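Local coordinates for ribulose bisphosphate carboxylase (PDB 2D69), which probably adds carbon dioxide and water to ribulose 1,5-bisphosphate, giving two molecules of 3-phosphoglycerate in an archaeal pathway of AMP degradation, at residues D24-P34 against E80-L90; K134-I143 against R265-A274. All blocks are in the same frame, centred on the assembly; numbering follows the deposited sequence.

Contact 1 (D24-P34 against E80-L90); sequences DELIVEYYFEP and EGYIAKIAYPL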
loop_
_atom_site.group_PDB
_atom_site.type_symbol
_atom_site.label_atom_id
_atom_site.label_comp_id
_atom_site.label_asym_id
_atom_site.label_seq_id
_atom_site.Cartn_x
_atom_site.Cartn_y
_atom_site.Cartn_z
ATOM N N ASP A 24 -25.708 17.294 -32.556
ATOM C CA ASP A 24 -24.489 16.841 -31.910
ATOM C C ASP A 24 -23.360 17.909 -31.921
ATOM O O ASP A 24 -22.203 17.589 -31.686
ATOM C CB ASP A 24 -24.015 15.518 -32.538
ATOM C CG ASP A 24 -23.741 15.642 -34.028
ATOM O OD1 ASP A 24 -23.050 14.743 -34.588
ATOM O OD2 ASP A 24 -24.200 16.597 -34.723
ATOM N N GLU A 25 -23.720 19.167 -32.189
ATOM C CA GLU A 25 -22.806 20.307 -32.035
ATOM C C GLU A 25 -23.113 21.137 -30.783
ATOM O O GLU A 25 -24.250 21.181 -30.301
ATOM C CB GLU A 25 -22.806 21.207 -33.271
ATOM C CG GLU A 25 -22.298 20.483 -34.510
ATOM C CD GLU A 25 -22.574 21.243 -35.788
ATOM O OE1 GLU A 25 -22.041 22.344 -35.934
ATOM O OE2 GLU A 25 -23.298 20.730 -36.663
ATOM N N LEU A 26 -22.059 21.708 -30.212
ATOM C CA LEU A 26 -22.194 22.552 -29.053
ATOM C C LEU A 26 -22.330 23.996 -29.512
ATOM O O LEU A 26 -21.606 24.481 -30.398
ATOM C CB LEU A 26 -21.012 22.373 -28.117
ATOM C CG LEU A 26 -21.111 23.086 -26.766
ATOM C CD1 LEU A 26 -20.503 22.173 -25.709
ATOM C CD2 LEU A 26 -20.358 24.370 -26.728
ATOM N N ILE A 27 -23.278 24.671 -28.892
ATOM C CA ILE A 27 -23.603 26.045 -29.224
ATOM C C ILE A 27 -23.286 26.992 -28.080
ATOM O O ILE A 27 -23.613 26.740 -26.927
ATOM C CB ILE A 27 -25.084 26.125 -29.592
ATOM C CG1 ILE A 27 -25.348 25.235 -30.815
ATOM C CG2 ILE A 27 -25.463 27.575 -29.922
ATOM C CD1 ILE A 27 -26.741 24.780 -30.862
ATOM N N VAL A 28 -22.621 28.090 -28.401
ATOM C CA VAL A 28 -22.363 29.119 -27.423
ATOM C C VAL A 28 -22.959 30.436 -27.931
ATOM O O VAL A 28 -22.852 30.761 -29.120
ATOM C CB VAL A 28 -20.851 29.259 -27.167
ATOM C CG1 VAL A 28 -20.595 30.363 -26.180
ATOM C CG2 VAL A 28 -20.267 27.944 -26.717
ATOM N N GLU A 29 -23.619 31.156 -27.035
ATOM C CA GLU A 29 -24.196 32.441 -27.344
ATOM C C GLU A 29 -23.354 33.522 -26.689
ATOM O O GLU A 29 -23.092 33.458 -25.481
ATOM C CB GLU A 29 -25.649 32.514 -26.880
ATOM C CG GLU A 29 -26.484 31.284 -27.209
ATOM C CD GLU A 29 -27.960 31.452 -26.891
ATOM O OE1 GLU A 29 -28.530 30.583 -26.206
ATOM O OE2 GLU A 29 -28.548 32.456 -27.336
ATOM N N TYR A 30 -22.940 34.499 -27.487
ATOM C CA TYR A 30 -22.170 35.636 -27.041
ATOM C C TYR A 30 -22.876 36.965 -27.346
ATOM O O TYR A 30 -23.482 37.160 -28.416
ATOM C CB TYR A 30 -20.804 35.664 -27.738
ATOM C CG TYR A 30 -19.853 34.500 -27.479
ATOM C CD1 TYR A 30 -18.997 34.502 -26.361
ATOM C CD2 TYR A 30 -19.777 33.412 -28.359
ATOM C CE1 TYR A 30 -18.123 33.441 -26.101
ATOM C CE2 TYR A 30 -18.893 32.334 -28.122
ATOM C CZ TYR A 30 -18.058 32.367 -27.003
ATOM O OH TYR A 30 -17.157 31.342 -26.766
ATOM N N TYR A 31 -22.763 37.908 -26.422
ATOM C CA TYR A 31 -22.999 39.326 -26.730
ATOM C C TYR A 31 -21.654 40.001 -27.014
ATOM O O TYR A 31 -20.681 39.763 -26.313
ATOM C CB TYR A 31 -23.647 40.029 -25.521
ATOM C CG TYR A 31 -23.680 41.549 -25.653
ATOM C CD1 TYR A 31 -22.702 42.336 -25.075
ATOM C CD2 TYR A 31 -24.651 42.164 -26.401
ATOM C CE1 TYR A 31 -22.710 43.759 -25.230
ATOM C CE2 TYR A 31 -24.694 43.572 -26.555
ATOM C CZ TYR A 31 -23.711 44.363 -25.967
ATOM O OH TYR A 31 -23.719 45.742 -26.120
ATOM N N PHE A 32 -21.580 40.912 -27.975
ATOM C CA PHE A 32 -20.318 41.621 -28.150
ATOM C C PHE A 32 -20.520 42.986 -28.772
ATOM O O PHE A 32 -21.586 43.277 -29.259
ATOM C CB PHE A 32 -19.311 40.775 -28.994
ATOM C CG PHE A 32 -19.688 40.662 -30.447
ATOM C CD1 PHE A 32 -20.496 39.628 -30.868
ATOM C CD2 PHE A 32 -19.248 41.593 -31.380
ATOM C CE1 PHE A 32 -20.870 39.534 -32.215
ATOM C CE2 PHE A 32 -19.626 41.497 -32.711
ATOM C CZ PHE A 32 -20.437 40.454 -33.122
ATOM N N GLU A 33 -19.483 43.819 -28.707
ATOM C CA GLU A 33 -19.438 45.110 -29.381
ATOM C C GLU A 33 -18.091 45.151 -30.141
ATOM O O GLU A 33 -17.051 44.949 -29.513
ATOM C CB GLU A 33 -19.518 46.255 -28.346
ATOM C CG GLU A 33 -20.731 46.137 -27.400
ATOM C CD GLU A 33 -20.713 47.108 -26.225
ATOM O OE1 GLU A 33 -19.720 47.878 -26.093
ATOM O OE2 GLU A 33 -21.690 47.076 -25.413
ATOM N N PRO A 34 -18.083 45.339 -31.463
ATOM C CA PRO A 34 -16.816 45.376 -32.209
ATOM C C PRO A 34 -16.049 46.654 -31.947
ATOM O O PRO A 34 -16.640 47.658 -31.586
ATOM C CB PRO A 34 -17.253 45.350 -33.675
ATOM C CG PRO A 34 -18.601 45.933 -33.672
ATOM C CD PRO A 34 -19.233 45.522 -32.353
ATOM N N GLU A 80 -26.815 48.012 -27.793
ATOM C CA GLU A 80 -25.648 48.723 -28.375
ATOM C C GLU A 80 -24.614 47.758 -28.996
ATOM O O GLU A 80 -23.549 48.186 -29.471
ATOM C CB GLU A 80 -24.985 49.630 -27.328
ATOM C CG GLU A 80 -25.412 51.102 -27.462
ATOM C CD GLU A 80 -25.006 51.962 -26.265
ATOM O OE1 GLU A 80 -24.566 51.394 -25.224
ATOM O OE2 GLU A 80 -25.132 53.208 -26.381
ATOM N N GLY A 81 -24.927 46.465 -29.001
ATOM C CA GLY A 81 -24.096 45.503 -29.680
ATOM C C GLY A 81 -24.813 44.505 -30.573
ATOM O O GLY A 81 -25.694 44.852 -31.404
ATOM N N TYR A 82 -24.381 43.255 -30.403
ATOM C CA TYR A 82 -24.725 42.136 -31.263
ATOM C C TYR A 82 -24.758 40.849 -30.440
ATOM O O TYR A 82 -24.000 40.705 -29.476
ATOM C CB TYR A 82 -23.668 41.965 -32.359
ATOM C CG TYR A 82 -23.619 43.166 -33.260
ATOM C CD1 TYR A 82 -24.451 43.264 -34.368
ATOM C CD2 TYR A 82 -22.796 44.231 -32.950
ATOM C CE1 TYR A 82 -24.428 44.401 -35.193
ATOM C CE2 TYR A 82 -22.768 45.406 -33.758
ATOM C CZ TYR A 82 -23.584 45.479 -34.869
ATOM O OH TYR A 82 -23.531 46.626 -35.641
ATOM N N ILE A 83 -25.648 39.937 -30.795
ATOM C CA ILE A 83 -25.544 38.572 -30.291
ATOM C C ILE A 83 -25.080 37.704 -31.445
ATOM O O ILE A 83 -25.516 37.921 -32.597
ATOM C CB ILE A 83 -26.867 38.123 -29.665
ATOM C CG1 ILE A 83 -27.014 38.787 -28.283
ATOM C CG2 ILE A 83 -26.935 36.612 -29.521
ATOM C CD1 ILE A 83 -28.382 38.523 -27.537
ATOM N N ALA A 84 -24.084 36.855 -31.185
ATOM C CA ALA A 84 -23.738 35.741 -32.065
ATOM C C ALA A 84 -24.000 34.415 -31.370
ATOM O O ALA A 84 -23.787 34.301 -30.176
ATOM C CB ALA A 84 -22.298 35.813 -32.470
ATOM N N LYS A 85 -24.475 33.430 -32.130
ATOM C CA LYS A 85 -24.503 32.061 -31.677
ATOM C C LYS A 85 -23.524 31.335 -32.548
ATOM O O LYS A 85 -23.482 31.531 -33.767
ATOM C CB LYS A 85 -25.893 31.453 -31.818
ATOM C CG LYS A 85 -27.000 32.290 -31.240
ATOM C CD LYS A 85 -28.325 31.526 -31.273
ATOM C CE LYS A 85 -29.519 32.423 -30.915
ATOM N NZ LYS A 85 -30.835 31.813 -31.290
ATOM N N ILE A 86 -22.720 30.501 -31.927
ATOM C CA ILE A 86 -21.615 29.835 -32.603
ATOM C C ILE A 86 -21.703 28.345 -32.316
ATOM O O ILE A 86 -22.041 27.942 -31.195
ATOM C CB ILE A 86 -20.253 30.403 -32.145
ATOM C CG1 ILE A 86 -20.196 31.938 -32.378
ATOM C CG2 ILE A 86 -19.124 29.699 -32.914
ATOM C CD1 ILE A 86 -18.879 32.632 -31.846
ATOM N N ALA A 87 -21.455 27.563 -33.356
ATOM C CA ALA A 87 -21.543 26.118 -33.294
ATOM C C ALA A 87 -20.167 25.473 -33.335
ATOM O O ALA A 87 -19.342 25.839 -34.161
ATOM C CB ALA A 87 -22.391 25.590 -34.433
ATOM N N TYR A 88 -19.984 24.480 -32.461
ATOM C CA TYR A 88 -18.719 23.796 -32.183
ATOM C C TYR A 88 -18.859 22.293 -32.324
ATOM O O TYR A 88 -19.640 21.679 -31.602
ATOM C CB TYR A 88 -18.254 24.083 -30.732
ATOM C CG TYR A 88 -17.942 25.561 -30.487
ATOM C CD1 TYR A 88 -16.652 26.035 -30.547
ATOM C CD2 TYR A 88 -18.967 26.472 -30.217
ATOM C CE1 TYR A 88 -16.372 27.362 -30.326
ATOM C CE2 TYR A 88 -18.712 27.778 -29.961
ATOM C CZ TYR A 88 -17.411 28.239 -30.037
ATOM O OH TYR A 88 -17.190 29.563 -29.829
ATOM N N PRO A 89 -18.084 21.694 -33.221
ATOM C CA PRO A 89 -17.990 20.242 -33.295
ATOM C C PRO A 89 -17.249 19.662 -32.101
ATOM O O PRO A 89 -16.323 20.289 -31.543
ATOM C CB PRO A 89 -17.230 20.012 -34.607
ATOM C CG PRO A 89 -16.387 21.171 -34.723
ATOM C CD PRO A 89 -17.181 22.349 -34.185
ATOM N N LEU A 90 -17.686 18.468 -31.675
ATOM C CA LEU A 90 -17.142 17.845 -30.477
ATOM C C LEU A 90 -15.708 17.359 -30.627
ATOM O O LEU A 90 -15.085 17.024 -29.651
ATOM C CB LEU A 90 -18.025 16.692 -30.062
ATOM C CG LEU A 90 -19.448 17.115 -29.763
ATOM C CD1 LEU A 90 -20.124 15.954 -29.116
ATOM C CD2 LEU A 90 -19.517 18.299 -28.810
HETATM O O HOH W 1 -19.802 17.178 -33.037
HETATM O O HOH W 2 -25.894 46.664 -24.979
#
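Leu26 to Phe32 pair with Tyr88 to Tyr82 as antiparallel neighbours in the mixed sheet of the Rubisco N-terminal domain. Leu26, Val28, Tyr30 and Phe32 exchange backbone hydrogen bonds with Tyr88, Ile86, Ala84 and Tyr82 (that from Tyr82 N weak); their side chains share one face of the sheet, partly covered by helix 39-49. On this face Tyr88 runs along the other strand: its CB lies 3.4 Å from Leu26 O, CD2 brings the ring edge in plane against the same oxygen, and CE2 packs 3.6 Å from Val28 CG2. At the tip, Tyr88 OH sits by the edge of the Tyr30 ring and bonds to Ser50, while Tyr30 OH bonds to Val105 O. With its CG wedged between backbone N and carbonyl carbon (chi1 71°), Phe32 swings its ring across to Tyr82, whose CB stands over one face, 3.9 Å from the centroid, as a CH-pi contact. On the opposite face Glu29 and Lys85 lie side by side, Glu29 OE1 being bonded to His124. At the far end of this face, Tyr31 OH donates to the anti lone pair of Glu33 OE2 at 2.5 Å and accepts from a water that also takes the N-H of Glu80.

Contact 2 (K134-I143 against R265-A274); sequences KGPQFGVQGI and REVTEDLGLA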
loop_
_atom_site.group_PDB
_atom_site.type_symbol
_atom_site.label_atom_id
_atom_site.label_comp_id
_atom_site.label_asym_id
_atom_site.label_seq_id
_atom_site.Cartn_x
_atom_site.Cartn_y
_atom_site.Cartn_z
ATOM N N LYS A 134 -22.174 13.789 -14.717
ATOM C CA LYS A 134 -23.117 13.119 -13.802
ATOM C C LYS A 134 -24.193 14.039 -13.291
ATOM O O LYS A 134 -25.281 13.584 -12.923
ATOM C CB LYS A 134 -22.387 12.543 -12.591
ATOM C CG LYS A 134 -21.562 11.303 -12.938
ATOM C CD LYS A 134 -20.840 10.750 -11.681
ATOM C CE LYS A 134 -19.549 11.484 -11.393
ATOM N NZ LYS A 134 -18.555 11.112 -12.448
ATOM N N GLY A 135 -23.890 15.323 -13.239
ATOM C CA GLY A 135 -24.765 16.272 -12.593
ATOM C C GLY A 135 -24.768 16.008 -11.081
ATOM O O GLY A 135 -23.909 15.329 -10.594
ATOM N N PRO A 136 -25.686 16.601 -10.354
ATOM C CA PRO A 136 -25.747 16.474 -8.897
ATOM C C PRO A 136 -26.015 15.069 -8.408
ATOM O O PRO A 136 -26.817 14.384 -9.017
ATOM C CB PRO A 136 -26.940 17.332 -8.527
ATOM C CG PRO A 136 -27.107 18.250 -9.661
ATOM C CD PRO A 136 -26.746 17.456 -10.885
ATOM N N GLN A 137 -25.397 14.688 -7.289
ATOM C CA GLN A 137 -25.524 13.371 -6.787
ATOM C C GLN A 137 -26.898 13.309 -6.109
ATOM O O GLN A 137 -27.612 12.318 -6.215
ATOM C CB GLN A 137 -24.398 13.023 -5.793
ATOM C CG GLN A 137 -24.672 11.731 -5.035
ATOM C CD GLN A 137 -23.592 11.313 -4.032
ATOM O OE1 GLN A 137 -23.756 10.283 -3.365
ATOM N NE2 GLN A 137 -22.504 12.083 -3.922
ATOM N N PHE A 138 -27.264 14.390 -5.451
ATOM C CA PHE A 138 -28.534 14.405 -4.699
ATOM C C PHE A 138 -29.609 15.255 -5.389
ATOM O O PHE A 138 -30.712 14.798 -5.663
ATOM C CB PHE A 138 -28.284 14.838 -3.258
ATOM C CG PHE A 138 -27.423 13.899 -2.495
ATOM C CD1 PHE A 138 -27.979 12.772 -1.854
ATOM C CD2 PHE A 138 -26.033 14.096 -2.423
ATOM C CE1 PHE A 138 -27.189 11.881 -1.147
ATOM C CE2 PHE A 138 -25.213 13.207 -1.697
ATOM C CZ PHE A 138 -25.802 12.071 -1.072
ATOM N N GLY A 139 -29.255 16.472 -5.720
ATOM C CA GLY A 139 -30.211 17.465 -6.158
ATOM C C GLY A 139 -31.298 17.744 -5.153
ATOM O O GLY A 139 -31.217 17.363 -3.980
ATOM N N VAL A 140 -32.375 18.315 -5.660
ATOM C CA VAL A 140 -33.521 18.679 -4.847
ATOM C C VAL A 140 -34.107 17.470 -4.126
ATOM O O VAL A 140 -34.301 17.517 -2.901
ATOM C CB VAL A 140 -34.596 19.391 -5.738
ATOM C CG1 VAL A 140 -35.906 19.664 -4.938
ATOM C CG2 VAL A 140 -34.035 20.723 -6.268
ATOM N N GLN A 141 -34.390 16.393 -4.869
ATOM C CA GLN A 141 -35.082 15.256 -4.267
ATOM C C GLN A 141 -34.179 14.484 -3.332
ATOM O O GLN A 141 -34.606 14.092 -2.315
ATOM C CB GLN A 141 -35.772 14.335 -5.317
ATOM C CG GLN A 141 -36.997 15.062 -6.046
ATOM C CD GLN A 141 -37.958 15.854 -5.094
ATOM O OE1 GLN A 141 -38.474 15.308 -4.098
ATOM N NE2 GLN A 141 -38.186 17.122 -5.411
ATOM N N GLY A 142 -32.896 14.391 -3.631
ATOM C CA GLY A 142 -31.977 13.711 -2.728
ATOM C C GLY A 142 -31.826 14.406 -1.386
ATOM O O GLY A 142 -31.840 13.756 -0.335
ATOM N N ILE A 143 -31.683 15.732 -1.425
ATOM C CA ILE A 143 -31.558 16.528 -0.221
ATOM C C ILE A 143 -32.843 16.471 0.520
ATOM O O ILE A 143 -32.852 16.265 1.735
ATOM C CB ILE A 143 -31.152 17.975 -0.560
ATOM C CG1 ILE A 143 -29.655 18.026 -0.937
ATOM C CG2 ILE A 143 -31.442 18.957 0.612
ATOM C CD1 ILE A 143 -29.297 19.218 -1.761
ATOM N N ARG A 265 -16.067 16.715 -7.079
ATOM C CA ARG A 265 -17.271 15.999 -7.409
ATOM C C ARG A 265 -17.046 14.473 -7.400
ATOM O O ARG A 265 -17.941 13.749 -7.016
ATOM C CB ARG A 265 -17.809 16.456 -8.784
ATOM C CG ARG A 265 -19.048 15.676 -9.294
ATOM C CD ARG A 265 -20.305 15.928 -8.478
ATOM N NE ARG A 265 -21.444 15.124 -8.956
ATOM C CZ ARG A 265 -21.698 13.870 -8.589
ATOM N NH1 ARG A 265 -20.935 13.224 -7.690
ATOM N NH2 ARG A 265 -22.749 13.229 -9.093
ATOM N N GLU A 266 -15.858 13.994 -7.803
ATOM C CA GLU A 266 -15.508 12.565 -7.666
ATOM C C GLU A 266 -15.307 12.189 -6.244
ATOM O O GLU A 266 -15.774 11.130 -5.792
ATOM C CB GLU A 266 -14.255 12.160 -8.490
ATOM C CG GLU A 266 -14.364 12.489 -9.952
ATOM C CD GLU A 266 -15.622 11.875 -10.523
ATOM O OE1 GLU A 266 -16.397 12.614 -11.151
ATOM O OE2 GLU A 266 -15.881 10.662 -10.275
ATOM N N VAL A 267 -14.640 13.048 -5.495
ATOM C CA VAL A 267 -14.507 12.804 -4.028
ATOM C C VAL A 267 -15.842 12.639 -3.313
ATOM O O VAL A 267 -16.046 11.681 -2.552
ATOM C CB VAL A 267 -13.705 13.931 -3.364
ATOM C CG1 VAL A 267 -13.633 13.723 -1.878
ATOM C CG2 VAL A 267 -12.275 13.941 -3.907
ATOM N N THR A 268 -16.742 13.584 -3.545
ATOM C CA THR A 268 -18.047 13.550 -2.913
ATOM C C THR A 268 -18.937 12.408 -3.359
ATOM O O THR A 268 -19.793 11.940 -2.575
ATOM C CB THR A 268 -18.806 14.921 -3.012
ATOM O OG1 THR A 268 -19.046 15.333 -4.381
ATOM C CG2 THR A 268 -18.016 16.049 -2.349
ATOM N N GLU A 269 -18.757 11.950 -4.590
ATOM C CA GLU A 269 -19.417 10.731 -5.090
ATOM C C GLU A 269 -19.026 9.556 -4.241
ATOM O O GLU A 269 -19.823 8.660 -4.006
ATOM C CB GLU A 269 -19.015 10.449 -6.566
ATOM C CG GLU A 269 -19.682 9.213 -7.198
ATOM C CD GLU A 269 -21.192 9.365 -7.362
ATOM O OE1 GLU A 269 -21.706 10.495 -7.287
ATOM O OE2 GLU A 269 -21.878 8.356 -7.559
ATOM N N ASP A 270 -17.779 9.512 -3.805
ATOM C CA ASP A 270 -17.353 8.386 -2.982
ATOM C C ASP A 270 -17.805 8.472 -1.530
ATOM O O ASP A 270 -17.917 7.462 -0.874
ATOM C CB ASP A 270 -15.828 8.224 -3.028
ATOM C CG ASP A 270 -15.344 7.651 -4.338
ATOM O OD1 ASP A 270 -16.166 7.020 -5.061
ATOM O OD2 ASP A 270 -14.152 7.804 -4.690
ATOM N N LEU A 271 -18.036 9.674 -1.030
ATOM C CA LEU A 271 -18.300 9.864 0.392
ATOM C C LEU A 271 -19.763 10.147 0.738
ATOM O O LEU A 271 -20.082 10.325 1.887
ATOM C CB LEU A 271 -17.431 10.999 0.915
ATOM C CG LEU A 271 -15.913 10.864 0.797
ATOM C CD1 LEU A 271 -15.260 12.116 1.206
ATOM C CD2 LEU A 271 -15.406 9.721 1.683
ATOM N N GLY A 272 -20.650 10.198 -0.245
ATOM C CA GLY A 272 -22.044 10.550 0.010
ATOM C C GLY A 272 -22.346 11.978 0.470
ATOM O O GLY A 272 -23.206 12.201 1.314
ATOM N N LEU A 273 -21.607 12.950 -0.064
ATOM C CA LEU A 273 -21.741 14.325 0.344
ATOM C C LEU A 273 -22.439 15.170 -0.742
ATOM O O LEU A 273 -22.013 15.131 -1.907
ATOM C CB LEU A 273 -20.322 14.879 0.574
ATOM C CG LEU A 273 -19.503 14.237 1.702
ATOM C CD1 LEU A 273 -18.072 14.734 1.668
ATOM C CD2 LEU A 273 -20.127 14.565 3.063
ATOM N N ALA A 274 -23.467 15.942 -0.350
ATOM C CA ALA A 274 -24.021 17.009 -1.207
ATOM C C ALA A 274 -23.084 18.215 -1.171
ATOM O O ALA A 274 -22.444 18.463 -0.151
ATOM C CB ALA A 274 -25.346 17.393 -0.748
HETATM O O HOH W 3 -21.663 14.681 -4.475
HETATM O O HOH W 4 -21.745 8.549 -2.516
#
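Phe138 and Ala274 make the closest backbone approach, 6.3 Å between CA atoms, where the loop entering helix 139-147 passes the C-terminal end of helix 258-271 and the turn at Gly272, whose phi is positive (67°). The centre of the contact is the guanidinium of Arg265. Its NE and NH2 grip Gly135 O side-on, both bonds lying close to its plane, with NH2 at 2.8 Å. Along another edge NH1 gives Glu269 OE1 a nearly straight hydrogen bond (2.9 Å, 169°), part of a salt bridge. Lys134 CD and Gln137 N sandwich its two faces, and the in-plane bonds to Gly135 O and Glu269 OE1 hold its rotation. With an alanine here, Gly135 O would probably lose both donors and Glu269 OE1 its charge partner within the contact, leaving the loop freer to shift. Helix 258-271 belongs to the beta-alpha-beta crossover that carries the TIM barrel from strand 248-252 to strand 274-278, and Ala274 opens the latter strand. Glu269 OE2 turns outward to Arg198 and Arg204 of the third subunit. Lys134 bends at its far end, and NZ makes a salt bridge to the syn lone pair of Glu266 OE1 at 2.9 Å. Gln137, extended with CG anti to the backbone N (chi1 168°), hydrogen-bonds through NE2 to Thr268 O (3.0 Å) from above the carbonyl plane; Leu273 N reaches that oxygen from the same face. A water joins NE2 to Leu273 O and Thr268 OG1. The Phe138 ring packs CD2 on Ala274 CB (3.8 Å), with Leu273 O at its edge.

Overall arrangement
Contact 1 belongs to the N-terminal domain and contact 2 to the catalytic barrel; they follow one another along the chain, with centres about 32 Å apart and nearest atoms about 14 Å apart. Neither touches the predicted active-site residues. Contact 2 lies at the start of strand 274-278, whose other end carries His278, a predicted proton acceptor, so it sits at the end of the barrel away from the catalytic face. In contact 1, the Tyr31 side chain is about 3 Å from a bound sulfate, probably from the crystallisation liquor. Each borders a different copy in the octamer: in contact 1 Asp24 bridges to Arg23 of the second subunit, while contact 2 packs against the third.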